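Local coordinates for protein chitinase (Chromobacterium violaceum, PDB 4TXG) that probably hydrolyses the glycosidic bonds of chitin, as a chitinase of glycoside hydrolase family 18, at residues 583-588 against 630-635; 370-375 against 442-447. All blocks are in the same frame, centred on the assembly; numbering follows the deposited sequence.

Contact 1: residues 583-588 against 630-635; sequences QSIAQK and SLLYNT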
loop_
_atom_site.group_PDB
_atom_site.type_symbol
_atom_site.label_atom_id
_atom_site.label_comp_id
_atom_site.label_asym_id
_atom_site.label_seq_id
_atom_site.Cartn_x
_atom_site.Cartn_y
_atom_site.Cartn_z
ATOM N N GLN A 583 6.219 12.640 -17.402
ATOM C CA GLN A 583 6.663 13.798 -16.630
ATOM C C GLN A 583 6.464 13.556 -15.135
ATOM O O GLN A 583 7.354 13.856 -14.329
ATOM C CB GLN A 583 5.934 15.076 -17.066
ATOM C CG GLN A 583 6.526 16.345 -16.427
ATOM C CD GLN A 583 5.914 17.621 -16.980
ATOM O OE1 GLN A 583 4.997 17.572 -17.800
ATOM N NE2 GLN A 583 6.425 18.772 -16.538
ATOM N N SER A 584 5.311 13.000 -14.758
ATOM C CA SER A 584 5.030 12.793 -13.342
ATOM C C SER A 584 5.797 11.593 -12.794
ATOM O O SER A 584 6.248 11.617 -11.646
ATOM C CB SER A 584 3.526 12.625 -13.089
ATOM O OG SER A 584 2.942 11.607 -13.885
ATOM N N ILE A 585 5.957 10.554 -13.612
ATOM C CA ILE A 585 6.765 9.411 -13.212
ATOM C C ILE A 585 8.219 9.850 -12.976
ATOM O O ILE A 585 8.839 9.416 -12.007
ATOM C CB ILE A 585 6.702 8.261 -14.265
ATOM C CG1 ILE A 585 5.300 7.636 -14.285
ATOM C CG2 ILE A 585 7.746 7.183 -13.961
ATOM C CD1 ILE A 585 4.843 7.077 -12.940
ATOM N N ALA A 586 8.750 10.734 -13.822
ATOM C CA ALA A 586 10.133 11.180 -13.633
ATOM C C ALA A 586 10.271 11.978 -12.343
ATOM O O ALA A 586 11.260 11.840 -11.612
ATOM C CB ALA A 586 10.606 12.007 -14.819
ATOM N N GLN A 587 9.278 12.818 -12.070
ATOM C CA GLN A 587 9.278 13.621 -10.852
ATOM C C GLN A 587 9.161 12.721 -9.603
ATOM O O GLN A 587 9.884 12.906 -8.629
ATOM C CB GLN A 587 8.145 14.668 -10.908
ATOM C CG GLN A 587 8.116 15.615 -9.708
ATOM C CD GLN A 587 7.330 16.906 -9.935
ATOM O OE1 GLN A 587 6.714 17.113 -10.983
ATOM N NE2 GLN A 587 7.347 17.785 -8.928
ATOM N N LYS A 588 8.287 11.718 -9.644
ATOM C CA LYS A 588 8.147 10.798 -8.515
ATOM C C LYS A 588 9.384 9.921 -8.356
ATOM O O LYS A 588 9.802 9.617 -7.235
ATOM C CB LYS A 588 6.904 9.927 -8.682
ATOM C CG LYS A 588 5.616 10.727 -8.483
ATOM C CD LYS A 588 4.379 9.859 -8.666
ATOM C CE LYS A 588 3.106 10.692 -8.511
ATOM N NZ LYS A 588 1.871 9.839 -8.587
ATOM N N SER A 630 9.617 1.294 -18.304
ATOM C CA SER A 630 10.956 1.452 -18.863
ATOM C C SER A 630 11.647 2.688 -18.295
ATOM O O SER A 630 12.859 2.682 -18.046
ATOM C CB SER A 630 10.907 1.537 -20.392
ATOM O OG SER A 630 10.508 0.294 -20.950
ATOM N N LEU A 631 10.875 3.750 -18.100
ATOM C CA LEU A 631 11.414 4.965 -17.500
ATOM C C LEU A 631 11.841 4.697 -16.065
ATOM O O LEU A 631 12.925 5.110 -15.652
ATOM C CB LEU A 631 10.390 6.101 -17.546
ATOM C CG LEU A 631 10.768 7.408 -16.837
ATOM C CD1 LEU A 631 12.048 8.005 -17.399
ATOM C CD2 LEU A 631 9.608 8.409 -16.948
ATOM N N LEU A 632 10.994 4.006 -15.305
ATOM C CA LEU A 632 11.350 3.643 -13.932
ATOM C C LEU A 632 12.626 2.787 -13.901
ATOM O O LEU A 632 13.559 3.055 -13.137
ATOM C CB LEU A 632 10.199 2.890 -13.257
ATOM C CG LEU A 632 8.968 3.704 -12.878
ATOM C CD1 LEU A 632 7.839 2.776 -12.447
ATOM C CD2 LEU A 632 9.303 4.701 -11.779
ATOM N N TYR A 633 12.655 1.751 -14.730
ATOM C CA TYR A 633 13.799 0.852 -14.759
ATOM C C TYR A 633 15.087 1.549 -15.201
ATOM O O TYR A 633 16.153 1.333 -14.617
ATOM C CB TYR A 633 13.532 -0.350 -15.673
ATOM C CG TYR A 633 14.742 -1.237 -15.756
ATOM C CD1 TYR A 633 15.131 -2.004 -14.665
ATOM C CD2 TYR A 633 15.533 -1.266 -16.899
ATOM C CE1 TYR A 633 16.262 -2.789 -14.714
ATOM C CE2 TYR A 633 16.668 -2.047 -16.958
ATOM C CZ TYR A 633 17.025 -2.810 -15.866
ATOM O OH TYR A 633 18.157 -3.592 -15.918
ATOM N N ASN A 634 15.001 2.371 -16.242
ATOM C CA ASN A 634 16.190 3.065 -16.735
ATOM C C ASN A 634 16.731 4.045 -15.696
ATOM O O ASN A 634 17.936 4.252 -15.589
ATOM C CB ASN A 634 15.881 3.797 -18.043
ATOM C CG ASN A 634 15.730 2.843 -19.220
ATOM O OD1 ASN A 634 16.360 1.781 -19.256
ATOM N ND2 ASN A 634 14.893 3.215 -20.185
ATOM N N THR A 635 15.827 4.635 -14.928
ATOM C CA THR A 635 16.214 5.545 -13.861
ATOM C C THR A 635 16.867 4.791 -12.701
ATOM O O THR A 635 17.902 5.209 -12.187
ATOM C CB THR A 635 14.998 6.326 -13.350
ATOM O OG1 THR A 635 14.402 7.037 -14.445
ATOM C CG2 THR A 635 15.401 7.308 -12.257
#

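Contact 2: residues 370-375 against 442-447; sequences VPASGY and DWAYHY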
loop_
_atom_site.group_PDB
_atom_site.type_symbol
_atom_site.label_atom_id
_atom_site.label_comp_id
_atom_site.label_asym_id
_atom_site.label_seq_id
_atom_site.Cartn_x
_atom_site.Cartn_y
_atom_site.Cartn_z
ATOM N N VAL A 370 -1.314 -1.442 1.330
ATOM C CA VAL A 370 -1.736 -0.707 2.516
ATOM C C VAL A 370 -2.254 0.674 2.108
ATOM O O VAL A 370 -1.811 1.236 1.106
ATOM C CB VAL A 370 -0.572 -0.577 3.541
ATOM C CG1 VAL A 370 -0.136 -1.951 4.044
ATOM C CG2 VAL A 370 0.621 0.162 2.933
ATOM N N PRO A 371 -3.220 1.213 2.866
ATOM C CA PRO A 371 -3.855 2.455 2.420
ATOM C C PRO A 371 -2.952 3.686 2.555
ATOM O O PRO A 371 -2.127 3.767 3.468
ATOM C CB PRO A 371 -5.087 2.569 3.336
ATOM C CG PRO A 371 -4.723 1.785 4.564
ATOM C CD PRO A 371 -3.867 0.643 4.063
ATOM N N ALA A 372 -3.101 4.629 1.631
ATOM C CA ALA A 372 -2.425 5.924 1.764
ATOM C C ALA A 372 -3.305 6.928 2.510
ATOM O O ALA A 372 -2.815 7.932 3.035
ATOM C CB ALA A 372 -2.047 6.484 0.381
ATOM N N SER A 373 -4.604 6.640 2.563
ATOM C CA SER A 373 -5.604 7.557 3.135
ATOM C C SER A 373 -5.459 7.817 4.636
ATOM O O SER A 373 -5.552 6.896 5.443
ATOM C CB SER A 373 -7.012 7.014 2.879
ATOM O OG SER A 373 -7.965 7.757 3.604
ATOM N N GLY A 374 -5.271 9.080 5.004
ATOM C CA GLY A 374 -5.211 9.452 6.404
ATOM C C GLY A 374 -6.519 9.176 7.124
ATOM O O GLY A 374 -6.531 8.960 8.337
ATOM N N TYR A 375 -7.624 9.180 6.380
ATOM C CA TYR A 375 -8.917 8.839 6.962
ATOM C C TYR A 375 -8.952 7.365 7.387
ATOM O O TYR A 375 -9.266 7.052 8.538
ATOM C CB TYR A 375 -10.041 9.141 5.968
ATOM C CG TYR A 375 -11.321 8.355 6.199
ATOM C CD1 TYR A 375 -12.235 8.731 7.179
ATOM C CD2 TYR A 375 -11.618 7.238 5.415
ATOM C CE1 TYR A 375 -13.411 8.013 7.374
ATOM C CE2 TYR A 375 -12.782 6.513 5.608
ATOM C CZ TYR A 375 -13.675 6.906 6.588
ATOM O OH TYR A 375 -14.831 6.187 6.775
ATOM N N ASP A 442 3.605 11.811 -0.563
ATOM C CA ASP A 442 4.672 12.191 0.365
ATOM C C ASP A 442 4.208 11.998 1.808
ATOM O O ASP A 442 4.974 11.493 2.643
ATOM C CB ASP A 442 5.100 13.646 0.107
ATOM C CG ASP A 442 6.222 14.112 1.014
ATOM O OD1 ASP A 442 7.412 13.921 0.668
ATOM O OD2 ASP A 442 5.916 14.704 2.072
ATOM N N TRP A 443 2.956 12.360 2.097
ATOM C CA TRP A 443 2.447 12.241 3.469
ATOM C C TRP A 443 2.353 10.769 3.853
ATOM O O TRP A 443 2.771 10.368 4.948
ATOM C CB TRP A 443 1.071 12.921 3.636
ATOM C CG TRP A 443 0.551 12.774 5.050
ATOM C CD1 TRP A 443 0.751 13.629 6.094
ATOM C CD2 TRP A 443 -0.209 11.675 5.570
ATOM N NE1 TRP A 443 0.149 13.138 7.234
ATOM C CE2 TRP A 443 -0.450 11.939 6.936
ATOM C CE3 TRP A 443 -0.728 10.499 5.005
ATOM C CZ2 TRP A 443 -1.176 11.069 7.754
ATOM C CZ3 TRP A 443 -1.443 9.623 5.817
ATOM C CH2 TRP A 443 -1.662 9.916 7.182
ATOM N N ALA A 444 1.807 9.960 2.947
ATOM C CA ALA A 444 1.642 8.531 3.205
ATOM C C ALA A 444 2.984 7.836 3.430
ATOM O O ALA A 444 3.113 6.989 4.311
ATOM C CB ALA A 444 0.891 7.872 2.054
ATOM N N TYR A 445 3.982 8.166 2.612
ATOM C CA TYR A 445 5.319 7.620 2.819
ATOM C C TYR A 445 5.800 7.936 4.237
ATOM O O TYR A 445 6.298 7.066 4.967
ATOM C CB TYR A 445 6.302 8.187 1.790
ATOM C CG TYR A 445 7.747 8.031 2.201
ATOM C CD1 TYR A 445 8.383 6.790 2.140
ATOM C CD2 TYR A 445 8.474 9.122 2.661
ATOM C CE1 TYR A 445 9.704 6.646 2.528
ATOM C CE2 TYR A 445 9.801 8.981 3.044
ATOM C CZ TYR A 445 10.403 7.748 2.981
ATOM O OH TYR A 445 11.722 7.615 3.377
ATOM N N HIS A 446 5.648 9.189 4.630
ATOM C CA HIS A 446 6.147 9.607 5.931
ATOM C C HIS A 446 5.362 8.973 7.071
ATOM O O HIS A 446 5.929 8.706 8.140
ATOM C CB HIS A 446 6.146 11.130 6.021
ATOM C CG HIS A 446 7.336 11.736 5.344
ATOM N ND1 HIS A 446 8.616 11.531 5.805
ATOM C CD2 HIS A 446 7.446 12.466 4.209
ATOM C CE1 HIS A 446 9.472 12.146 5.000
ATOM N NE2 HIS A 446 8.789 12.725 4.033
ATOM N N TYR A 447 4.083 8.689 6.842
ATOM C CA TYR A 447 3.320 7.921 7.822
ATOM C C TYR A 447 3.989 6.556 8.058
ATOM O O TYR A 447 4.229 6.154 9.202
ATOM C CB TYR A 447 1.851 7.725 7.365
ATOM C CG TYR A 447 1.122 6.691 8.205
ATOM C CD1 TYR A 447 1.198 5.336 7.891
ATOM C CD2 TYR A 447 0.394 7.061 9.338
ATOM C CE1 TYR A 447 0.571 4.386 8.670
ATOM C CE2 TYR A 447 -0.241 6.106 10.116
ATOM C CZ TYR A 447 -0.143 4.767 9.773
ATOM O OH TYR A 447 -0.782 3.787 10.539
#

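Contact 1: residues 583-588 against 630-635
The CG2 methyl of I585 enters the angle between the side chains of L631 and L632, with L631 CD2 and L632 CD2 each 3.7 Å from I585 CG2. The isoleucine's first torsion accounts for this: with CG1 beside the backbone N (chi1 -69°), CG2 lies anti to that N and is the branch that meets both leucines. L631 and I585 run past one another in opposite directions, whereas L632 crosses I585 at roughly a right angle, bringing L632 CG to 3.8 Å from I585 CG2. The two short segments run nearly alongside, 30° apart, their axes approaching to 10.0 Å. This fits neighbouring outer helices of a (beta/alpha)8 barrel: helix 582-594 leads into the last barrel strand, 599-603, and helix 627-636 follows that strand. At the solvent side the pairing thins, for L631 CD2 also reaches A586, staying 4.3 Å from A586 CB. Toward the barrel, I585 rests on V461 of strand 457-462. T635 N and T635 OG1 both hydrogen-bond to L631 O, from opposite faces of its carbonyl plane, with T635 OG1 2.7 Å from L631 O.

Contact 2: residues 370-375 against 442-447
A372, W443 and A444 account for most of the surface buried here, and they meet where strand 365-371 of the (beta/alpha)8 barrel gives way to the turn after it. Helix 441-448, which lies between barrel strands 391-395 and 457-462 in the chain, faces that turn. A372 and A444 have the closest backbones. Their CA atoms are 5.0 Å apart, a spacing consistent with both side chains being single methyls; A372 CB lies 3.7 Å from A444 CB. Both methyls also rest on V394, so the pair is set against the adjacent barrel strand.

W443 reaches the turn with the far rim of its six-membered ring. Its CG is anti to the backbone N (chi1 179°), and chi2 of 91° turns the indole plane across the CB stem. The ring edge then meets the carbonyl of A372, whose O lies near the ring plane, 3.5 Å from W443 CZ3. G374 comes in obliquely, its CA 3.7 Å from W443 CH2, with no side chain to hold the backbone off. Y447, one helical turn on, places its CB above one face of the indole, offset toward the rim.

No hydrogen bond links the two segments, and the indole's polar atom looks elsewhere: W443 NE1 donates to S702 O, in the C-terminal beta region. The same tryptophan thus touches the barrel turn with its carbon edge and bonds to that region through its nitrogen. Within 370-375, S373 is the N-cap of the short, weakly bonded helix 374-377, its OG hydrogen-bonded with L376 N; S373 OG also accepts a weak, bent bond from Y375 N, 3.1 Å long with an N-H...O angle of 122°.

Neither contact has a hydrogen bond across it, but they lie at different depths. Contact 2 is buried, its centre about 9 Å from the centre of the chain, and all four touching residues are buried; contact 1 lies about 19 Å out, with A586 exposed. Contact 1 is wholly aliphatic and joins two outer helices, whereas contact 2 sets a helix against a post-strand turn and adds a carbonyl oxygen at an indole edge. They share no element, yet W591 of helix 582-594 in contact 1 hydrogen-bonds D442 and meets Y445 edge-to-face on helix 441-448 of contact 2. Strand 457-462 also touches both helices. The contacts' nearest atoms are about 8 Å apart.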